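Local coordinates for protein L-fuculose phosphate aldolase (Streptococcus pneumoniae, PDB 4C24) that belongs to the class II aldolase and adducin family of AraD-like fold, binds zinc through histidines and assembles as four copies of one chain, at residues N32-D37 and Y81-Q86; I60-M63 and V69-G72; T102-L107 and A154-N159; Y119-A124 and E180-I185; C187-K190 and E194-V197. All coordinates share one frame; numbering follows the deposited sequence.

Contact 1. Residues N32-D37 and Y81-Q86; sequences NLSVFD and YMHLIQ. With SO4 (sulfate ion), chain E.
Ser34 OG is gripped twice: it lies 2.7 Å from His83 ND1, a hydrogen bond in which either partner could be the donor, and it also bonds to the hydroxyl of Tyr87. The Ser34 hydroxyl sits between its backbone N and carbonyl carbon (chi1 74°), which aims it at the imidazole edge. At the far nitrogen of the same ring, His83 NE2 donates to Asn32 OD1 over 2.8 Å, slightly out of the ring plane. The Asn32 amide is turned well away from coplanarity, its plane 62° from the imidazole. With both ring nitrogens held, His83 cannot easily rotate. In this AraD-like fold the two segments are strand 32-37 of the mixed sheet and helix 80-89 lying on it; their short axes pass 9.3 Å apart and run nearly the same way, 28° between them. Leu33 and Val35 point away from helix 80-89 and pack on helix 7-22. The second end of the Asn32 amide is used as well: ND2 gives a hydrogen bond of 2.9 Å to O4 of a sulfate, which Ser48, Gly49, Ser77 and Ser78 also bind. The Asn32 side chain lies about 5 Å from a bound zinc ion.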
# COMPACT_ATOMS: atom_id res chain seq x y z
N ASN A 32 -7.00 -16.60 12.52
CA ASN A 32 -8.05 -17.11 13.43
C ASN A 32 -8.15 -16.25 14.66
O ASN A 32 -7.22 -15.56 15.05
CB ASN A 32 -7.91 -18.61 13.78
CG ASN A 32 -6.48 -19.10 13.66
OD1 ASN A 32 -5.69 -18.92 14.58
ND2 ASN A 32 -6.14 -19.71 12.52
N LEU A 33 -9.33 -16.26 15.29
CA LEU A 33 -9.56 -15.46 16.48
C LEU A 33 -10.28 -16.33 17.48
O LEU A 33 -11.08 -17.21 17.12
CB LEU A 33 -10.46 -14.25 16.20
CG LEU A 33 -10.02 -13.27 15.12
CD1 LEU A 33 -10.35 -13.77 13.71
CD2 LEU A 33 -10.59 -11.88 15.36
N SER A 34 -10.03 -16.03 18.75
CA SER A 34 -10.73 -16.71 19.81
C SER A 34 -10.92 -15.80 21.01
O SER A 34 -10.23 -14.77 21.17
CB SER A 34 -9.95 -17.95 20.23
OG SER A 34 -8.81 -17.59 20.98
N VAL A 35 -11.90 -16.18 21.83
CA VAL A 35 -12.09 -15.59 23.14
C VAL A 35 -12.28 -16.71 24.14
O VAL A 35 -12.82 -17.77 23.82
CB VAL A 35 -13.31 -14.63 23.23
CG1 VAL A 35 -12.99 -13.27 22.64
CG2 VAL A 35 -14.56 -15.27 22.63
N PHE A 36 -11.84 -16.46 25.37
CA PHE A 36 -12.01 -17.39 26.47
C PHE A 36 -12.87 -16.76 27.55
O PHE A 36 -12.58 -15.67 28.03
CB PHE A 36 -10.64 -17.79 27.04
CG PHE A 36 -10.70 -19.00 27.94
CD1 PHE A 36 -10.94 -20.26 27.40
CD2 PHE A 36 -10.52 -18.87 29.31
CE1 PHE A 36 -11.00 -21.38 28.22
CE2 PHE A 36 -10.57 -20.00 30.13
CZ PHE A 36 -10.82 -21.24 29.59
N ASP A 37 -13.94 -17.47 27.93
CA ASP A 37 -14.81 -17.03 29.01
C ASP A 37 -14.28 -17.72 30.26
O ASP A 37 -14.36 -18.96 30.36
CB ASP A 37 -16.24 -17.47 28.66
CG ASP A 37 -17.27 -17.04 29.68
OD1 ASP A 37 -16.98 -16.99 30.90
OD2 ASP A 37 -18.41 -16.76 29.25
N TYR A 81 -5.54 -25.40 19.11
CA TYR A 81 -4.75 -25.75 20.27
C TYR A 81 -3.68 -24.71 20.58
O TYR A 81 -3.39 -24.45 21.76
CB TYR A 81 -4.20 -27.16 20.13
CG TYR A 81 -3.44 -27.63 21.34
CD1 TYR A 81 -4.00 -27.66 22.62
CD2 TYR A 81 -2.13 -28.07 21.19
CE1 TYR A 81 -3.30 -28.11 23.72
CE2 TYR A 81 -1.41 -28.49 22.29
CZ TYR A 81 -1.97 -28.52 23.54
OH TYR A 81 -1.27 -28.94 24.63
N MET A 82 -3.21 -24.01 19.55
CA MET A 82 -2.32 -22.88 19.80
C MET A 82 -3.02 -21.80 20.62
O MET A 82 -2.44 -21.19 21.50
CB MET A 82 -1.76 -22.33 18.49
CG MET A 82 -0.97 -21.07 18.67
SD MET A 82 0.02 -20.64 17.23
CE MET A 82 -1.31 -20.32 16.07
N HIS A 83 -4.32 -21.58 20.37
CA HIS A 83 -5.05 -20.65 21.21
C HIS A 83 -5.33 -21.22 22.59
O HIS A 83 -5.05 -20.57 23.62
CB HIS A 83 -6.44 -20.33 20.58
CG HIS A 83 -6.37 -19.52 19.32
ND1 HIS A 83 -6.92 -18.26 19.20
CD2 HIS A 83 -5.78 -19.79 18.12
CE1 HIS A 83 -6.71 -17.80 17.98
NE2 HIS A 83 -5.99 -18.70 17.31
N LEU A 84 -5.87 -22.44 22.62
CA LEU A 84 -6.28 -23.05 23.87
C LEU A 84 -5.15 -23.17 24.90
O LEU A 84 -5.36 -22.89 26.08
CB LEU A 84 -6.91 -24.40 23.60
CG LEU A 84 -7.62 -25.06 24.78
CD1 LEU A 84 -8.78 -24.20 25.31
CD2 LEU A 84 -8.07 -26.47 24.42
N ILE A 85 -3.94 -23.54 24.45
CA ILE A 85 -2.84 -23.71 25.40
C ILE A 85 -2.45 -22.39 26.07
O ILE A 85 -2.00 -22.36 27.22
CB ILE A 85 -1.64 -24.40 24.73
CG1 ILE A 85 -0.73 -25.00 25.79
CG2 ILE A 85 -0.90 -23.46 23.77
CD1 ILE A 85 0.45 -25.74 25.19
N GLN A 86 -2.66 -21.27 25.37
CA GLN A 86 -2.46 -19.98 26.00
C GLN A 86 -3.44 -19.80 27.14
O GLN A 86 -3.07 -19.41 28.22
CB GLN A 86 -2.57 -18.84 25.00
CG GLN A 86 -1.63 -18.94 23.81
CD GLN A 86 -0.20 -18.49 24.14
OE1 GLN A 86 0.05 -17.86 25.17
NE2 GLN A 86 0.72 -18.74 23.21
S SO4 E . -7.77 -21.89 9.87
O1 SO4 E . -7.98 -23.34 10.06
O2 SO4 E . -6.33 -21.69 9.69
O3 SO4 E . -8.55 -21.56 8.66
O4 SO4 E . -8.22 -21.12 11.05

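Contact 2. Residues I60-M63 and V69-G72; sequences IVVM and VVEG
Val62 and Glu71 face each other as an antiparallel hydrogen-bonded pair, and the tight part of the contact is built round them. Val62 N donates to Glu71 O over 2.9 Å, almost straight at 172°. In return Val62 O takes two donors from the same face of its carbonyl plane: Val70 N at 2.8 Å and Glu71 N, longer, at 3.3 Å. The side chains of Val62 and Glu71 run alongside each other in the same direction, their CB atoms 3.7 Å apart, and the Glu71 carboxylate continues to a salt bridge with Lys10 of helix 7-22. One residue on, the register slips and Met63 pairs with Val69 as a non-hydrogen-bonded pair. On their face of the sheet Val61 and Val69 cross at about a right angle, CG1 to CG1 at 3.8 Å. Gly72, with no side chain, passes close to Ile60, just before the other strand begins, its CA 3.9 Å from Ile60 O.

The two strands differ in their surroundings. Residues 60-63 are buried against strand 42-45 and helix 7-22, whereas Val69 and Val70 are exposed to solvent. Val70 still folds one methyl inward: with CG1 anti to the carbonyl carbon (chi1 -71°), CG2 is left between the backbone N and the carbonyl carbon and comes 3.4 Å from Val62 O. Val70 and Glu71, both facing Val62, form a classic beta bulge in the hairpin of strands 61-64 and 69-71, at the edge of the mixed sheet within this chain.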
# COMPACT_ATOMS: atom_id res chain seq x y z
N ILE A 60 -19.12 -20.50 14.39
CA ILE A 60 -18.21 -20.38 15.56
C ILE A 60 -18.25 -21.67 16.35
O ILE A 60 -19.31 -22.28 16.55
CB ILE A 60 -18.50 -19.15 16.47
CG1 ILE A 60 -18.42 -17.84 15.66
CG2 ILE A 60 -17.59 -19.11 17.73
CD1 ILE A 60 -17.04 -17.55 15.09
N VAL A 61 -17.08 -22.12 16.75
CA VAL A 61 -16.96 -23.36 17.48
C VAL A 61 -16.64 -23.05 18.92
O VAL A 61 -15.81 -22.17 19.22
CB VAL A 61 -15.86 -24.29 16.89
CG1 VAL A 61 -15.74 -25.55 17.72
CG2 VAL A 61 -16.16 -24.66 15.44
N VAL A 62 -17.31 -23.75 19.83
CA VAL A 62 -17.10 -23.51 21.26
C VAL A 62 -16.54 -24.79 21.84
O VAL A 62 -17.03 -25.89 21.57
CB VAL A 62 -18.41 -23.11 21.98
CG1 VAL A 62 -18.14 -22.82 23.45
CG2 VAL A 62 -18.97 -21.88 21.29
N MET A 63 -15.47 -24.66 22.62
CA MET A 63 -14.75 -25.78 23.15
C MET A 63 -14.55 -25.63 24.64
O MET A 63 -14.42 -24.52 25.13
CB MET A 63 -13.36 -25.69 22.56
CG MET A 63 -12.84 -26.96 21.96
SD MET A 63 -11.29 -26.37 21.26
CE MET A 63 -11.83 -26.07 19.58
N VAL A 69 -15.31 -30.17 21.82
CA VAL A 69 -16.27 -29.28 21.18
C VAL A 69 -17.63 -29.46 21.85
O VAL A 69 -18.11 -30.59 22.00
CB VAL A 69 -16.39 -29.56 19.68
CG1 VAL A 69 -17.47 -28.67 19.07
CG2 VAL A 69 -15.06 -29.27 19.01
N VAL A 70 -18.22 -28.35 22.26
CA VAL A 70 -19.53 -28.37 22.92
C VAL A 70 -20.59 -27.59 22.13
O VAL A 70 -21.81 -27.78 22.35
CB VAL A 70 -19.44 -27.89 24.38
CG1 VAL A 70 -18.72 -28.94 25.22
CG2 VAL A 70 -18.76 -26.52 24.47
N GLU A 71 -20.19 -26.70 21.23
CA GLU A 71 -21.14 -26.06 20.30
C GLU A 71 -20.51 -25.89 18.94
O GLU A 71 -19.34 -25.57 18.86
CB GLU A 71 -21.52 -24.67 20.80
CG GLU A 71 -22.53 -24.59 21.92
CD GLU A 71 -23.30 -23.27 21.94
OE1 GLU A 71 -22.72 -22.20 21.61
OE2 GLU A 71 -24.51 -23.30 22.29
N GLY A 72 -21.30 -26.07 17.88
CA GLY A 72 -20.87 -25.85 16.50
C GLY A 72 -20.59 -27.12 15.75
O GLY A 72 -19.99 -28.05 16.29

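Contact 3. Residues T102-L107 and A154-N159; sequences TYATVL and AVLLAN. With SO4 (sulfate ion), chain D.
Leu156 reaches from strand 154-157 straight at the helix that starts at Tyr103, and its forked end carries the contact. The two methyls divide the work: CD1 meets Leu107 CB at 3.7 Å, while CD2 rests 3.9 Å from Ala104 CB. Between these two neighbours, one helical turn apart, CD2 also lies 3.8 Å from Ala104 O, so the fork sits against the backbone carbonyl as well as the side chains. The torsions explain the reach: CG stands anti to the carbonyl carbon (chi1 -51°) and the chain then runs out fully extended to CD1 (chi2 179°). Leu107 and Ala104 do not point head-on at the strand; each meets one methyl of the fork with its CB, so Leu156 spans the two. All three residues are buried, and between these side chains the contact is apolar; just beyond, Asn159 shares a backbone hydrogen bond with Ala108.

At the start of the helix the chemistry changes. Thr102 OG1 donates to O1 of a sulfate at 2.9 Å, and O3 of that ion lies in the plane of the Tyr103 ring, at its edge. The Glu180 carboxylate accepts hydrogen bonds from the backbone N of both Tyr103 and Ala104, tying this end to helix 169-192. Farther along, Leu107 packs on Cys187 of that helix, and Val106 meets Leu188 of a neighbouring subunit. Strand 154-157 itself lies in the mixed sheet between strands 161-166 and 130-131.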
# COMPACT_ATOMS: atom_id res chain seq x y z
N THR A 102 2.07 -8.68 7.21
CA THR A 102 3.20 -8.50 6.28
C THR A 102 4.57 -8.49 6.96
O THR A 102 5.28 -9.52 6.91
CB THR A 102 3.01 -7.28 5.39
OG1 THR A 102 1.74 -7.40 4.76
CG2 THR A 102 4.12 -7.20 4.33
N TYR A 103 4.93 -7.37 7.58
CA TYR A 103 6.32 -7.26 8.08
C TYR A 103 6.59 -8.10 9.29
O TYR A 103 7.75 -8.53 9.50
CB TYR A 103 6.71 -5.80 8.27
CG TYR A 103 6.88 -5.09 6.96
CD1 TYR A 103 5.79 -4.51 6.30
CD2 TYR A 103 8.12 -5.03 6.32
CE1 TYR A 103 5.94 -3.87 5.09
CE2 TYR A 103 8.29 -4.38 5.12
CZ TYR A 103 7.19 -3.82 4.48
OH TYR A 103 7.34 -3.17 3.27
N ALA A 104 5.60 -8.34 10.13
CA ALA A 104 5.76 -9.27 11.23
C ALA A 104 6.10 -10.66 10.69
O ALA A 104 6.94 -11.35 11.25
CB ALA A 104 4.53 -9.27 12.12
N THR A 105 5.50 -11.04 9.57
CA THR A 105 5.76 -12.34 8.98
C THR A 105 7.12 -12.34 8.29
O THR A 105 7.79 -13.36 8.33
CB THR A 105 4.64 -12.72 8.01
OG1 THR A 105 3.44 -12.78 8.77
CG2 THR A 105 4.89 -14.08 7.37
N VAL A 106 7.51 -11.21 7.70
CA VAL A 106 8.92 -11.06 7.20
C VAL A 106 9.91 -11.41 8.30
O VAL A 106 10.83 -12.25 8.10
CB VAL A 106 9.17 -9.64 6.68
CG1 VAL A 106 10.67 -9.40 6.44
CG2 VAL A 106 8.36 -9.46 5.41
N LEU A 107 9.75 -10.77 9.45
CA LEU A 107 10.64 -11.08 10.57
C LEU A 107 10.55 -12.56 10.94
O LEU A 107 11.55 -13.21 11.19
CB LEU A 107 10.34 -10.19 11.76
CG LEU A 107 10.75 -8.74 11.51
CD1 LEU A 107 10.34 -7.90 12.72
CD2 LEU A 107 12.30 -8.62 11.33
N ALA A 154 2.59 -10.78 22.49
CA ALA A 154 2.64 -11.19 21.10
C ALA A 154 3.86 -12.05 20.89
O ALA A 154 4.80 -11.96 21.68
CB ALA A 154 2.66 -10.00 20.17
N VAL A 155 3.82 -12.84 19.84
CA VAL A 155 4.94 -13.71 19.46
C VAL A 155 4.92 -13.92 17.96
O VAL A 155 3.85 -14.00 17.35
CB VAL A 155 4.92 -15.06 20.22
CG1 VAL A 155 3.73 -15.92 19.85
CG2 VAL A 155 6.18 -15.86 19.99
N LEU A 156 6.08 -13.94 17.32
CA LEU A 156 6.18 -14.32 15.93
C LEU A 156 6.30 -15.85 15.78
O LEU A 156 6.99 -16.53 16.55
CB LEU A 156 7.36 -13.60 15.26
CG LEU A 156 7.47 -12.09 15.43
CD1 LEU A 156 8.71 -11.53 14.74
CD2 LEU A 156 6.18 -11.43 14.94
N LEU A 157 5.62 -16.39 14.78
CA LEU A 157 5.63 -17.81 14.51
C LEU A 157 6.49 -18.01 13.27
O LEU A 157 6.18 -17.51 12.19
CB LEU A 157 4.21 -18.31 14.23
CG LEU A 157 3.23 -17.97 15.34
CD1 LEU A 157 1.83 -18.41 14.90
CD2 LEU A 157 3.61 -18.56 16.70
N ALA A 158 7.60 -18.74 13.46
CA ALA A 158 8.58 -18.87 12.41
C ALA A 158 7.99 -19.29 11.06
O ALA A 158 7.27 -20.28 10.97
CB ALA A 158 9.64 -19.86 12.86
N ASN A 159 8.29 -18.54 10.00
CA ASN A 159 7.88 -18.90 8.65
C ASN A 159 6.36 -18.96 8.52
O ASN A 159 5.85 -19.70 7.69
CB ASN A 159 8.52 -20.21 8.17
CG ASN A 159 10.02 -20.12 8.15
OD1 ASN A 159 10.62 -19.63 7.20
ND2 ASN A 159 10.61 -20.58 9.19
S SO4 D . 2.01 -3.30 3.62
O1 SO4 D . 1.47 -4.63 3.96
O2 SO4 D . 0.87 -2.50 3.10
O3 SO4 D . 2.51 -2.72 4.88
O4 SO4 D . 3.08 -3.44 2.62

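Contact 4. Residues Y119-A124 and E180-I185; sequences YMIAVA and EYCAKI. With SO4 (sulfate ion), chain D; SO4 (sulfate ion), chain B.
Ile121 and Cys182 bring the backbones closest, their CA atoms 6.3 Å apart, where two helical forms meet. Residues 119-123 wind as a 3-10 segment, with Val123 N bonded to Met120 O at 3.1 Å. Residues 180-185 are alpha-helical, and Lys184 N reaches Glu180 O at 2.9 Å. Cys182 carries the contact from the helix. Its sulfur, beside its own backbone N (chi1 -73°), rests against the peptide that joins Met120 and Ile121, 3.6 Å from Ile121 N and 4.2 Å from Met120 CB. In the conformer described here, Ile121 CD1 lies 4.0 Å from Cys182 CB. Another side of the same helix sends out Lys184, extended to its tip, where NZ bonds to O4 of the chain B sulfate at 2.8 Å and O3 of the chain D sulfate at 3.0 Å. Lys184 side chains of neighbouring subunits share in binding these ions. Tyr119 stacks edge-to-face with the zinc ligand His160 of a neighbouring subunit. Across the two segments themselves no hydrogen bond forms: a buried thiol and aliphatic carbons hold the loop by close fit, while in this crystal the positive charge of Lys184 is probably offset by sulfates likely from the crystallisation liquor.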
# COMPACT_ATOMS: atom_id res chain seq x y z
N TYR A 119 8.77 2.92 20.31
CA TYR A 119 8.29 2.73 21.68
C TYR A 119 6.94 2.01 21.80
O TYR A 119 6.65 1.42 22.84
CB TYR A 119 8.25 4.05 22.45
CG TYR A 119 7.05 4.90 22.19
CD1 TYR A 119 5.91 4.72 22.96
CD2 TYR A 119 7.04 5.87 21.19
CE1 TYR A 119 4.78 5.48 22.75
CE2 TYR A 119 5.90 6.64 20.97
CZ TYR A 119 4.78 6.44 21.77
OH TYR A 119 3.65 7.19 21.54
N MET A 120 6.14 2.04 20.73
CA MET A 120 4.80 1.44 20.79
C MET A 120 4.80 -0.07 20.95
O MET A 120 3.77 -0.69 21.24
CB MET A 120 3.97 1.85 19.59
CG MET A 120 3.45 3.27 19.70
SD MET A 120 2.33 3.53 21.09
CE MET A 120 1.17 2.20 20.87
N ILE A 121 5.95 -0.71 20.76
CA ILE A 121 6.03 -2.14 20.94
C ILE A 121 5.68 -2.51 22.38
O ILE A 121 5.37 -3.65 22.65
CB ILE A 121 7.40 -2.72 20.49
CG1 ILE A 121 7.27 -4.23 20.23
CG2 ILE A 121 8.54 -2.36 21.46
CD1 ILE A 121 6.13 -4.58 19.28
N ALA A 122 5.77 -1.56 23.31
CA ALA A 122 5.39 -1.81 24.71
C ALA A 122 3.96 -2.33 24.92
O ALA A 122 3.66 -2.88 25.97
CB ALA A 122 5.64 -0.59 25.56
N VAL A 123 3.11 -2.20 23.92
CA VAL A 123 1.82 -2.90 24.01
C VAL A 123 1.98 -4.42 24.10
O VAL A 123 1.13 -5.11 24.64
CB VAL A 123 0.84 -2.54 22.87
CG1 VAL A 123 0.55 -1.04 22.89
CG2 VAL A 123 1.35 -3.03 21.52
N ALA A 124 3.09 -4.95 23.57
CA ALA A 124 3.36 -6.37 23.65
C ALA A 124 4.46 -6.72 24.66
O ALA A 124 4.40 -7.77 25.27
CB ALA A 124 3.69 -6.90 22.28
N GLU A 180 2.45 -5.15 14.00
CA GLU A 180 2.70 -5.11 12.57
C GLU A 180 3.35 -3.76 12.18
O GLU A 180 4.31 -3.73 11.37
CB GLU A 180 1.40 -5.39 11.79
CG GLU A 180 1.53 -5.21 10.26
CD GLU A 180 2.66 -6.00 9.57
OE1 GLU A 180 3.00 -7.07 10.06
OE2 GLU A 180 3.09 -5.59 8.47
N TYR A 181 2.88 -2.65 12.76
CA TYR A 181 3.42 -1.35 12.46
C TYR A 181 4.89 -1.30 12.89
O TYR A 181 5.73 -0.83 12.12
CB TYR A 181 2.60 -0.27 13.16
CG TYR A 181 3.18 1.11 13.11
CD1 TYR A 181 3.00 1.91 12.00
CD2 TYR A 181 3.91 1.62 14.19
CE1 TYR A 181 3.54 3.19 11.94
CE2 TYR A 181 4.46 2.89 14.15
CZ TYR A 181 4.26 3.69 13.03
OH TYR A 181 4.81 4.95 12.99
N CYS A 182 5.16 -1.76 14.10
CA CYS A 182 6.53 -1.74 14.63
C CYS A 182 7.41 -2.62 13.77
O CYS A 182 8.58 -2.25 13.51
CB CYS A 182 6.57 -2.18 16.09
SG CYS A 182 5.92 -0.94 17.20
N ALA A 183 6.90 -3.78 13.36
CA ALA A 183 7.71 -4.68 12.51
C ALA A 183 8.07 -3.98 11.22
O ALA A 183 9.19 -4.08 10.71
CB ALA A 183 6.98 -5.98 12.23
N LYS A 184 7.09 -3.31 10.63
CA LYS A 184 7.30 -2.57 9.40
C LYS A 184 8.34 -1.46 9.58
O LYS A 184 9.25 -1.35 8.76
CB LYS A 184 5.95 -2.01 8.88
CG LYS A 184 6.13 -1.29 7.55
CD LYS A 184 4.78 -0.90 6.99
CE LYS A 184 4.93 -0.19 5.66
NZ LYS A 184 3.56 0.04 5.08
N ILE A 185 8.21 -0.65 10.63
CA ILE A 185 9.17 0.42 10.88
C ILE A 185 10.56 -0.19 11.01
O ILE A 185 11.52 0.33 10.43
CB ILE A 185 8.81 1.22 12.15
CG1 ILE A 185 7.47 1.97 11.97
CG2 ILE A 185 9.94 2.18 12.56
CD1 ILE A 185 7.46 2.94 10.82
S SO4 D . 2.01 -3.30 3.62
O1 SO4 D . 1.47 -4.63 3.96
O2 SO4 D . 0.87 -2.50 3.10
O3 SO4 D . 2.51 -2.72 4.88
O4 SO4 D . 3.08 -3.44 2.62
S SO4 B . 3.05 3.11 3.02
O1 SO4 B . 2.75 3.51 4.41
O2 SO4 B . 1.74 2.82 2.37
O3 SO4 B . 3.69 4.26 2.37
O4 SO4 B . 3.93 1.92 3.01

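Contact 5. Residues C187-K190 and E194-V197; sequences CLAK and EPVV
Ala189 and Pro195 meet at the chain reversal that follows the long helix 169-192, where the chain folds back so that Pro195 meets the last turns of the helix, then leaves for helix 200-210. The first shell is apolar. Ala189 CB touches Pro195 CG at 3.7 Å, and both CB atoms point at the opposite segment, the CB-CG side of the proline ring touching the methyl. The same CG lies 3.8 Å from Lys190 N, so the ring leans on the helix backbone too. From the side the aliphatic part of Lys190 crosses the ring at a slant, its CD 4.0 Å from Pro195 CD.

The next shell is charged and looser. Lys190 starts out anti to its backbone N and then bends at chi2 (78°), which swings the ammonium round toward Glu194; Glu194 bends at its own chi2 in a similar way, and the two side chains lie side by side pointing the same way. Lys190 has two conformers, so the pairing in the one described is to be read with caution.

Outward again, neighbouring subunits pack against the turn. Ala189 meets Leu110 of one neighbouring subunit, with which Val196 also shares backbone hydrogen bonds, while Lys190 packs on Phe192 of another. Within its own chain Pro195 rests on Ser117. On the solvent side the salt bridge is long and its hydrogen bond weak: Lys190 NZ stands 3.5 Å from Glu194 OE1.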
# COMPACT_ATOMS: atom_id res chain seq x y z
N CYS A 187 11.81 -3.09 9.93
CA CYS A 187 12.33 -3.63 8.67
C CYS A 187 12.76 -2.52 7.71
O CYS A 187 13.81 -2.57 7.08
CB CYS A 187 11.25 -4.48 8.00
SG CYS A 187 11.05 -6.10 8.75
N LEU A 188 11.92 -1.51 7.57
CA LEU A 188 12.23 -0.41 6.69
C LEU A 188 13.48 0.33 7.20
O LEU A 188 14.33 0.75 6.38
CB LEU A 188 11.04 0.56 6.58
CG LEU A 188 9.84 -0.05 5.90
CD1 LEU A 188 8.73 0.99 5.91
CD2 LEU A 188 10.04 -0.54 4.52
N ALA A 189 13.60 0.50 8.51
CA ALA A 189 14.79 1.19 9.05
C ALA A 189 16.02 0.37 8.72
O ALA A 189 17.04 0.96 8.37
CB ALA A 189 14.66 1.42 10.53
N LYS A 190 15.90 -0.95 8.79
CA LYS A 190 17.08 -1.83 8.55
C LYS A 190 17.56 -1.64 7.10
O LYS A 190 18.76 -1.81 6.80
CB LYS A 190 16.74 -3.29 8.86
CG LYS A 190 17.95 -4.23 8.85
CD LYS A 190 18.74 -4.07 10.14
CE LYS A 190 19.85 -5.10 10.23
NZ LYS A 190 20.69 -4.87 11.44
N GLU A 194 21.11 1.50 10.63
CA GLU A 194 20.97 0.75 11.87
C GLU A 194 19.87 1.37 12.70
O GLU A 194 20.01 2.47 13.19
CB GLU A 194 22.29 0.74 12.66
CG GLU A 194 22.30 -0.20 13.85
CD GLU A 194 22.25 -1.67 13.47
OE1 GLU A 194 22.45 -2.02 12.28
OE2 GLU A 194 22.01 -2.50 14.38
N PRO A 195 18.75 0.65 12.86
CA PRO A 195 17.68 1.16 13.70
C PRO A 195 18.19 1.40 15.12
O PRO A 195 18.94 0.58 15.66
CB PRO A 195 16.67 -0.00 13.70
CG PRO A 195 16.97 -0.78 12.47
CD PRO A 195 18.47 -0.71 12.37
N VAL A 196 17.81 2.51 15.72
CA VAL A 196 18.14 2.80 17.10
C VAL A 196 17.13 2.12 18.01
O VAL A 196 15.91 2.35 17.88
CB VAL A 196 18.16 4.30 17.34
CG1 VAL A 196 18.51 4.59 18.79
CG2 VAL A 196 19.17 4.93 16.38
N VAL A 197 17.62 1.27 18.91
CA VAL A 197 16.75 0.51 19.81
C VAL A 197 16.76 1.12 21.19
O VAL A 197 17.83 1.31 21.80
CB VAL A 197 17.13 -0.97 19.87
CG1 VAL A 197 16.27 -1.72 20.89
CG2 VAL A 197 17.07 -1.61 18.49

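Contacts 1, 2 and 3 all reach the one mixed sheet. Contact 2 forms its outer hairpin and is nested within the loop that contact 1 closes, their centres 12 Å apart. Contact 3 lies beyond the centre of the chain, 18 Å from contact 1 by centres, yet Met82 SD touches Leu157 CD1 at 3.7 Å. Contacts 3 and 4 interleave along the sequence and share the chain D sulfate, while contacts 4 and 5 follow each other on helix 169-192. Contacts 2 and 5 are farthest apart, centres about 43 Å. No other subunit touches the segments of contacts 1 and 2, whereas contacts 3 to 5 lie at subunit interfaces of the tetramer.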